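PDB 4GXW: adenosine deaminase from Burkholderia ambifaria, which is a zinc-dependent amidohydrolase of the adenosine and AMP deaminase family, and probably deaminates a purine such as adenosine or adenine. Local coordinates for residues H241-C252 / H284-L294. Residues are numbered along the deposited sequence; the frame is centred on the assembly and turned at random. Where two conformers were deposited one is given.
Sequences HGYTIVDNPELC and HPMRKMPGLGL
The imidazole of His284 points its edge at one face of the Tyr243 ring, a T-shaped pair whose planes stand at 87° with centroids 5.4 Å apart. The meeting is off-centre: His284 CE1 lies above the rim, 4.1 Å from Tyr243 CE1. His284 is held from its own segment, since its ND1 accepts the N-H of Met286. At the edge of the tyrosine, near its plane, sits the sulfur of Met289, 4.0 Å from Tyr243 CD1, which makes a Met-aromatic contact. The bend at chi3 of Met289 (82°) carries its CE toward the backbone of the other segment, 3.6 Å from His241 O.

Val246 divides its two methyls: CG1 packs on Met289 CG (3.7 Å), whereas CG2 meets Pro285 CB, the side chains crossing at about a right angle in both cases. Leu292 CD1 reaches Val246 CG1 and also Cys252 SG. Deeper in, Leu294 CD1 touches Ile245 CG2 in the conformer described. No hydrogen bond joins the two segments, so apolar and aromatic contact holds them together.

The phenol also links this packing to the metal centre: Tyr243 OH is hydrogen-bonded to His241 ND1 (2.7 Å) and also to the backbone N of Val265. The His241 ring meets those of the zinc ligands His35 and His216. In this TIM-barrel fold the contact joins the 3-10 segment 243-247 and the first turn of helix 249-258, which follow strand 238-239, to the loop entering strand 295-298, with Phe262 of strand 261-264 packing against Ile245 and Met289.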
ATOM      1  N   HIS A 241       7.756   2.973  -1.376  1.00  7.59           N
ATOM      2  CA  HIS A 241       8.362   3.005  -2.711  1.00  9.26           C
ATOM      3  C   HIS A 241       9.891   2.979  -2.610  1.00  8.27           C
ATOM      4  O   HIS A 241      10.499   1.908  -2.534  1.00 10.59           O
ATOM      5  CB  HIS A 241       7.864   4.170  -3.579  1.00  8.86           C
ATOM      6  CG  HIS A 241       6.389   4.147  -3.862  1.00  9.32           C
ATOM      7  ND1 HIS A 241       5.752   3.080  -4.466  1.00  9.04           N
ATOM      8  CD2 HIS A 241       5.433   5.082  -3.640  1.00 11.10           C
ATOM      9  CE1 HIS A 241       4.467   3.366  -4.608  1.00  9.46           C
ATOM     10  NE2 HIS A 241       4.248   4.575  -4.116  1.00  9.31           N
ATOM     11  N   GLY A 242      10.514   4.147  -2.587  1.00  8.15           N
ATOM     12  CA  GLY A 242      11.954   4.244  -2.445  1.00  9.76           C
ATOM     13  C   GLY A 242      12.772   3.919  -3.674  1.00  8.92           C
ATOM     14  O   GLY A 242      13.984   3.809  -3.569  1.00 10.21           O
ATOM     15  N   TYR A 243      12.135   3.834  -4.841  1.00  8.53           N
ATOM     16  CA  TYR A 243      12.752   3.220  -6.029  1.00 10.54           C
ATOM     17  C   TYR A 243      14.077   3.832  -6.451  1.00  9.45           C
ATOM     18  O   TYR A 243      15.012   3.112  -6.822  1.00 10.95           O
ATOM     19  CB  TYR A 243      11.784   3.214  -7.229  1.00  9.99           C
ATOM     20  CG  TYR A 243      10.458   2.604  -6.879  1.00  8.52           C
ATOM     21  CD1 TYR A 243      10.387   1.312  -6.368  1.00 10.50           C
ATOM     22  CD2 TYR A 243       9.278   3.316  -7.027  1.00  8.99           C
ATOM     23  CE1 TYR A 243       9.173   0.754  -6.004  1.00  9.41           C
ATOM     24  CE2 TYR A 243       8.056   2.761  -6.681  1.00  8.61           C
ATOM     25  CZ  TYR A 243       8.014   1.482  -6.158  1.00  7.96           C
ATOM     26  OH  TYR A 243       6.822   0.913  -5.771  1.00 10.16           O
ATOM     27  N   THR A 244      14.163   5.155  -6.422  1.00  9.09           N
ATOM     28  CA  THR A 244      15.359   5.812  -6.940  1.00  9.21           C
ATOM     29  C   THR A 244      16.602   5.618  -6.064  1.00  9.52           C
ATOM     30  O   THR A 244      17.699   6.013  -6.452  1.00 11.44           O
ATOM     31  CB  THR A 244      15.107   7.300  -7.199  1.00 10.44           C
ATOM     32  OG1 THR A 244      14.620   7.905  -6.000  1.00 10.19           O
ATOM     33  CG2 THR A 244      14.062   7.483  -8.311  1.00 11.66           C
ATOM     34  N   ILE A 245      16.436   4.998  -4.899  0.70 10.14           N
ATOM     35  CA  ILE A 245      17.588   4.679  -4.057  0.70 10.80           C
ATOM     36  C   ILE A 245      18.594   3.793  -4.797  0.70 11.43           C
ATOM     37  O   ILE A 245      19.781   3.814  -4.478  0.70 12.23           O
ATOM     38  CB  ILE A 245      17.168   4.041  -2.705  0.70 11.85           C
ATOM     39  CG1 ILE A 245      18.302   4.148  -1.683  0.70 10.43           C
ATOM     40  CG2 ILE A 245      16.717   2.604  -2.891  0.70 10.50           C
ATOM     41  CD1 ILE A 245      18.034   3.400  -0.398  0.70 13.07           C
ATOM     42  N   VAL A 246      18.141   3.054  -5.810  1.00 11.27           N
ATOM     43  CA  VAL A 246      19.047   2.200  -6.578  1.00 14.33           C
ATOM     44  C   VAL A 246      20.116   3.017  -7.302  1.00 17.72           C
ATOM     45  O   VAL A 246      21.140   2.469  -7.714  1.00 17.81           O
ATOM     46  CB  VAL A 246      18.315   1.297  -7.591  1.00 12.48           C
ATOM     47  CG1 VAL A 246      17.274   0.437  -6.887  1.00 12.79           C
ATOM     48  CG2 VAL A 246      17.683   2.132  -8.702  1.00 14.75           C
ATOM     49  N   ASP A 247      19.881   4.322  -7.443  1.00 13.44           N
ATOM     50  CA  ASP A 247      20.855   5.226  -8.056  1.00 16.79           C
ATOM     51  C   ASP A 247      22.072   5.455  -7.158  1.00 15.45           C
ATOM     52  O   ASP A 247      23.092   5.970  -7.616  1.00 18.97           O
ATOM     53  CB  ASP A 247      20.212   6.579  -8.383  1.00 17.65           C
ATOM     54  CG  ASP A 247      19.130   6.478  -9.439  1.00 23.23           C
ATOM     55  OD1 ASP A 247      19.139   5.508 -10.220  1.00 23.66           O
ATOM     56  OD2 ASP A 247      18.274   7.385  -9.499  1.00 24.28           O
ATOM     57  N   ASN A 248      21.967   5.075  -5.886  1.00 15.11           N
ATOM     58  CA  ASN A 248      23.033   5.306  -4.911  1.00 12.72           C
ATOM     59  C   ASN A 248      23.361   4.010  -4.173  1.00 17.64           C
ATOM     60  O   ASN A 248      22.824   3.745  -3.098  1.00 14.78           O
ATOM     61  CB  ASN A 248      22.608   6.396  -3.914  1.00 15.50           C
ATOM     62  CG  ASN A 248      23.721   6.803  -2.953  1.00 17.22           C
ATOM     63  OD1 ASN A 248      24.656   6.051  -2.697  1.00 19.38           O
ATOM     64  ND2 ASN A 248      23.601   8.002  -2.396  1.00 18.94           N
ATOM     65  N   PRO A 249      24.239   3.185  -4.757  1.00 19.29           N
ATOM     66  CA  PRO A 249      24.540   1.922  -4.077  1.00 22.42           C
ATOM     67  C   PRO A 249      25.185   2.105  -2.698  1.00 17.30           C
ATOM     68  O   PRO A 249      25.036   1.216  -1.859  1.00 19.76           O
ATOM     69  CB  PRO A 249      25.473   1.192  -5.055  1.00 24.42           C
ATOM     70  CG  PRO A 249      25.888   2.212  -6.076  1.00 26.69           C
ATOM     71  CD  PRO A 249      24.806   3.249  -6.115  1.00 21.44           C
ATOM     72  N   GLU A 250      25.859   3.224  -2.446  1.00 19.65           N
ATOM     73  CA  GLU A 250      26.411   3.477  -1.114  1.00 23.33           C
ATOM     74  C   GLU A 250      25.312   3.591  -0.057  1.00 20.50           C
ATOM     75  O   GLU A 250      25.405   3.007   1.026  1.00 18.92           O
ATOM     76  CB  GLU A 250      27.258   4.748  -1.097  1.00 29.53           C
ATOM     77  CG  GLU A 250      28.186   4.896  -2.277  1.00 38.09           C
ATOM     78  CD  GLU A 250      27.625   5.826  -3.327  1.00 40.89           C
ATOM     79  OE1 GLU A 250      27.230   5.341  -4.411  1.00 36.89           O
ATOM     80  OE2 GLU A 250      27.570   7.047  -3.063  1.00 43.37           O
ATOM     81  N   LEU A 251      24.274   4.360  -0.362  1.00 15.11           N
ATOM     82  CA  LEU A 251      23.155   4.495   0.560  1.00 14.36           C
ATOM     83  C   LEU A 251      22.405   3.169   0.696  1.00 14.05           C
ATOM     84  O   LEU A 251      21.921   2.828   1.781  1.00 13.26           O
ATOM     85  CB  LEU A 251      22.213   5.612   0.102  1.00 16.80           C
ATOM     86  CG  LEU A 251      21.327   6.233   1.184  1.00 18.54           C
ATOM     87  CD1 LEU A 251      22.172   6.704   2.362  1.00 19.65           C
ATOM     88  CD2 LEU A 251      20.531   7.396   0.626  1.00 25.72           C
ATOM     89  N   CYS A 252      22.317   2.422  -0.402  1.00 11.97           N
ATOM     90  CA  CYS A 252      21.700   1.104  -0.372  1.00 12.51           C
ATOM     91  C   CYS A 252      22.404   0.217   0.648  1.00 12.06           C
ATOM     92  O   CYS A 252      21.747  -0.455   1.432  1.00 14.19           O
ATOM     93  CB  CYS A 252      21.739   0.440  -1.751  1.00 13.88           C
ATOM     94  SG  CYS A 252      20.576   1.126  -2.931  1.00 14.52           S
ATOM     95  N   HIS A 284      12.289  -1.649 -14.348  1.00 16.36           N
ATOM     96  CA  HIS A 284      11.714  -1.193 -13.093  1.00 13.27           C
ATOM     97  C   HIS A 284      12.752  -1.313 -11.978  1.00 16.45           C
ATOM     98  O   HIS A 284      13.276  -2.394 -11.739  1.00 15.61           O
ATOM     99  CB  HIS A 284      10.508  -2.053 -12.751  1.00 15.84           C
ATOM    100  CG  HIS A 284       9.546  -1.407 -11.810  1.00 15.45           C
ATOM    101  ND1 HIS A 284       9.926  -0.881 -10.594  1.00 13.57           N
ATOM    102  CD2 HIS A 284       8.209  -1.219 -11.902  1.00 16.89           C
ATOM    103  CE1 HIS A 284       8.863  -0.393  -9.980  1.00 16.32           C
ATOM    104  NE2 HIS A 284       7.810  -0.584 -10.754  1.00 18.77           N
ATOM    105  N   PRO A 285      13.049  -0.204 -11.283  1.00 12.68           N
ATOM    106  CA  PRO A 285      14.068  -0.271 -10.226  1.00 12.80           C
ATOM    107  C   PRO A 285      13.760  -1.282  -9.129  1.00 12.74           C
ATOM    108  O   PRO A 285      14.690  -1.799  -8.504  1.00 12.34           O
ATOM    109  CB  PRO A 285      14.073   1.143  -9.646  1.00 15.64           C
ATOM    110  CG  PRO A 285      13.606   2.006 -10.759  1.00 19.25           C
ATOM    111  CD  PRO A 285      12.603   1.179 -11.536  1.00 13.22           C
ATOM    112  N   MET A 286      12.481  -1.558  -8.880  0.67 10.59           N
ATOM    113  CA  MET A 286      12.088  -2.562  -7.894  0.67 12.75           C
ATOM    114  C   MET A 286      12.803  -3.892  -8.133  0.67 11.17           C
ATOM    115  O   MET A 286      13.191  -4.577  -7.183  0.67 11.42           O
ATOM    116  CB  MET A 286      10.566  -2.766  -7.911  0.67 12.71           C
ATOM    117  CG  MET A 286      10.042  -3.837  -6.961  0.67 14.64           C
ATOM    118  SD  MET A 286       8.277  -4.173  -7.189  0.67  8.54           S
ATOM    119  CE  MET A 286       8.287  -4.932  -8.806  0.67 13.92           C
ATOM    120  N   ARG A 287      12.995  -4.242  -9.401  1.00 11.53           N
ATOM    121  CA  ARG A 287      13.610  -5.518  -9.759  1.00 12.61           C
ATOM    122  C   ARG A 287      15.021  -5.667  -9.172  1.00 12.19           C
ATOM    123  O   ARG A 287      15.453  -6.783  -8.857  1.00 13.28           O
ATOM    124  CB  ARG A 287      13.647  -5.664 -11.288  1.00 12.59           C
ATOM    125  CG  ARG A 287      14.046  -7.033 -11.804  1.00 14.31           C
ATOM    126  CD  ARG A 287      14.290  -6.997 -13.313  1.00 18.90           C
ATOM    127  NE  ARG A 287      14.466  -8.341 -13.851  1.00 23.44           N
ATOM    128  CZ  ARG A 287      13.484  -9.041 -14.406  1.00 22.26           C
ATOM    129  NH1 ARG A 287      13.711 -10.264 -14.867  1.00 24.75           N
ATOM    130  NH2 ARG A 287      12.273  -8.504 -14.506  1.00 22.85           N
ATOM    131  N   LYS A 288      15.715  -4.543  -9.017  1.00 12.20           N
ATOM    132  CA  LYS A 288      17.109  -4.534  -8.575  1.00 14.00           C
ATOM    133  C   LYS A 288      17.261  -4.383  -7.065  1.00 14.56           C
ATOM    134  O   LYS A 288      18.354  -4.551  -6.539  1.00 13.46           O
ATOM    135  CB  LYS A 288      17.871  -3.373  -9.225  1.00 17.04           C
ATOM    136  CG  LYS A 288      17.812  -3.281 -10.738  1.00 26.40           C
ATOM    137  CD  LYS A 288      18.356  -1.924 -11.187  1.00 33.63           C
ATOM    138  CE  LYS A 288      18.518  -1.822 -12.698  1.00 36.10           C
ATOM    139  NZ  LYS A 288      17.230  -1.516 -13.387  1.00 31.88           N
ATOM    140  N   MET A 289      16.188  -4.027  -6.368  1.00 11.45           N
ATOM    141  CA  MET A 289      16.335  -3.666  -4.955  1.00 10.66           C
ATOM    142  C   MET A 289      16.851  -4.796  -4.029  1.00 11.43           C
ATOM    143  O   MET A 289      17.770  -4.570  -3.234  1.00 10.92           O
ATOM    144  CB  MET A 289      15.069  -2.977  -4.415  1.00 11.14           C
ATOM    145  CG  MET A 289      14.854  -1.578  -5.009  1.00  9.79           C
ATOM    146  SD  MET A 289      13.229  -0.877  -4.693  1.00 10.77           S
ATOM    147  CE  MET A 289      13.415  -0.229  -3.033  1.00 11.52           C
ATOM    148  N   PRO A 290      16.297  -6.016  -4.142  1.00 10.52           N
ATOM    149  CA  PRO A 290      16.799  -7.085  -3.265  1.00 10.20           C
ATOM    150  C   PRO A 290      18.280  -7.420  -3.503  1.00 11.68           C
ATOM    151  O   PRO A 290      19.011  -7.697  -2.547  1.00 11.62           O
ATOM    152  CB  PRO A 290      15.881  -8.275  -3.604  1.00  9.83           C
ATOM    153  CG  PRO A 290      14.596  -7.625  -4.051  1.00  9.74           C
ATOM    154  CD  PRO A 290      15.071  -6.429  -4.854  1.00 10.39           C
ATOM    155  N   GLY A 291      18.726  -7.376  -4.760  1.00 10.96           N
ATOM    156  CA  GLY A 291      20.123  -7.628  -5.084  1.00 11.71           C
ATOM    157  C   GLY A 291      21.063  -6.575  -4.513  1.00 12.03           C
ATOM    158  O   GLY A 291      22.267  -6.806  -4.397  1.00 15.56           O
ATOM    159  N   LEU A 292      20.514  -5.415  -4.167  1.00 12.17           N
ATOM    160  CA  LEU A 292      21.271  -4.354  -3.518  1.00 14.50           C
ATOM    161  C   LEU A 292      21.199  -4.479  -1.988  1.00 16.53           C
ATOM    162  O   LEU A 292      21.658  -3.590  -1.259  1.00 15.34           O
ATOM    163  CB  LEU A 292      20.765  -2.988  -3.989  1.00 16.02           C
ATOM    164  CG  LEU A 292      21.289  -2.546  -5.358  1.00 14.79           C
ATOM    165  CD1 LEU A 292      20.451  -1.412  -5.932  1.00 17.23           C
ATOM    166  CD2 LEU A 292      22.750  -2.123  -5.229  1.00 20.88           C
ATOM    167  N   GLY A 293      20.623  -5.581  -1.516  1.00 13.59           N
ATOM    168  CA  GLY A 293      20.570  -5.884  -0.095  1.00 13.96           C
ATOM    169  C   GLY A 293      19.339  -5.358   0.623  1.00 11.25           C
ATOM    170  O   GLY A 293      19.196  -5.558   1.830  1.00 13.99           O
ATOM    171  N   LEU A 294      18.446  -4.695  -0.106  1.00 10.21           N
ATOM    172  CA  LEU A 294      17.288  -4.056   0.511  1.00 10.12           C
ATOM    173  C   LEU A 294      16.161  -5.045   0.747  1.00 10.76           C
ATOM    174  O   LEU A 294      15.935  -5.947  -0.063  1.00 11.49           O
ATOM    175  CB  LEU A 294      16.781  -2.910  -0.366  1.00 11.30           C
ATOM    176  CG  LEU A 294      17.829  -1.859  -0.731  1.00 11.79           C
ATOM    177  CD1 LEU A 294      17.232  -0.840  -1.687  1.00 13.66           C
ATOM    178  CD2 LEU A 294      18.359  -1.166   0.518  1.00 14.14           C
TER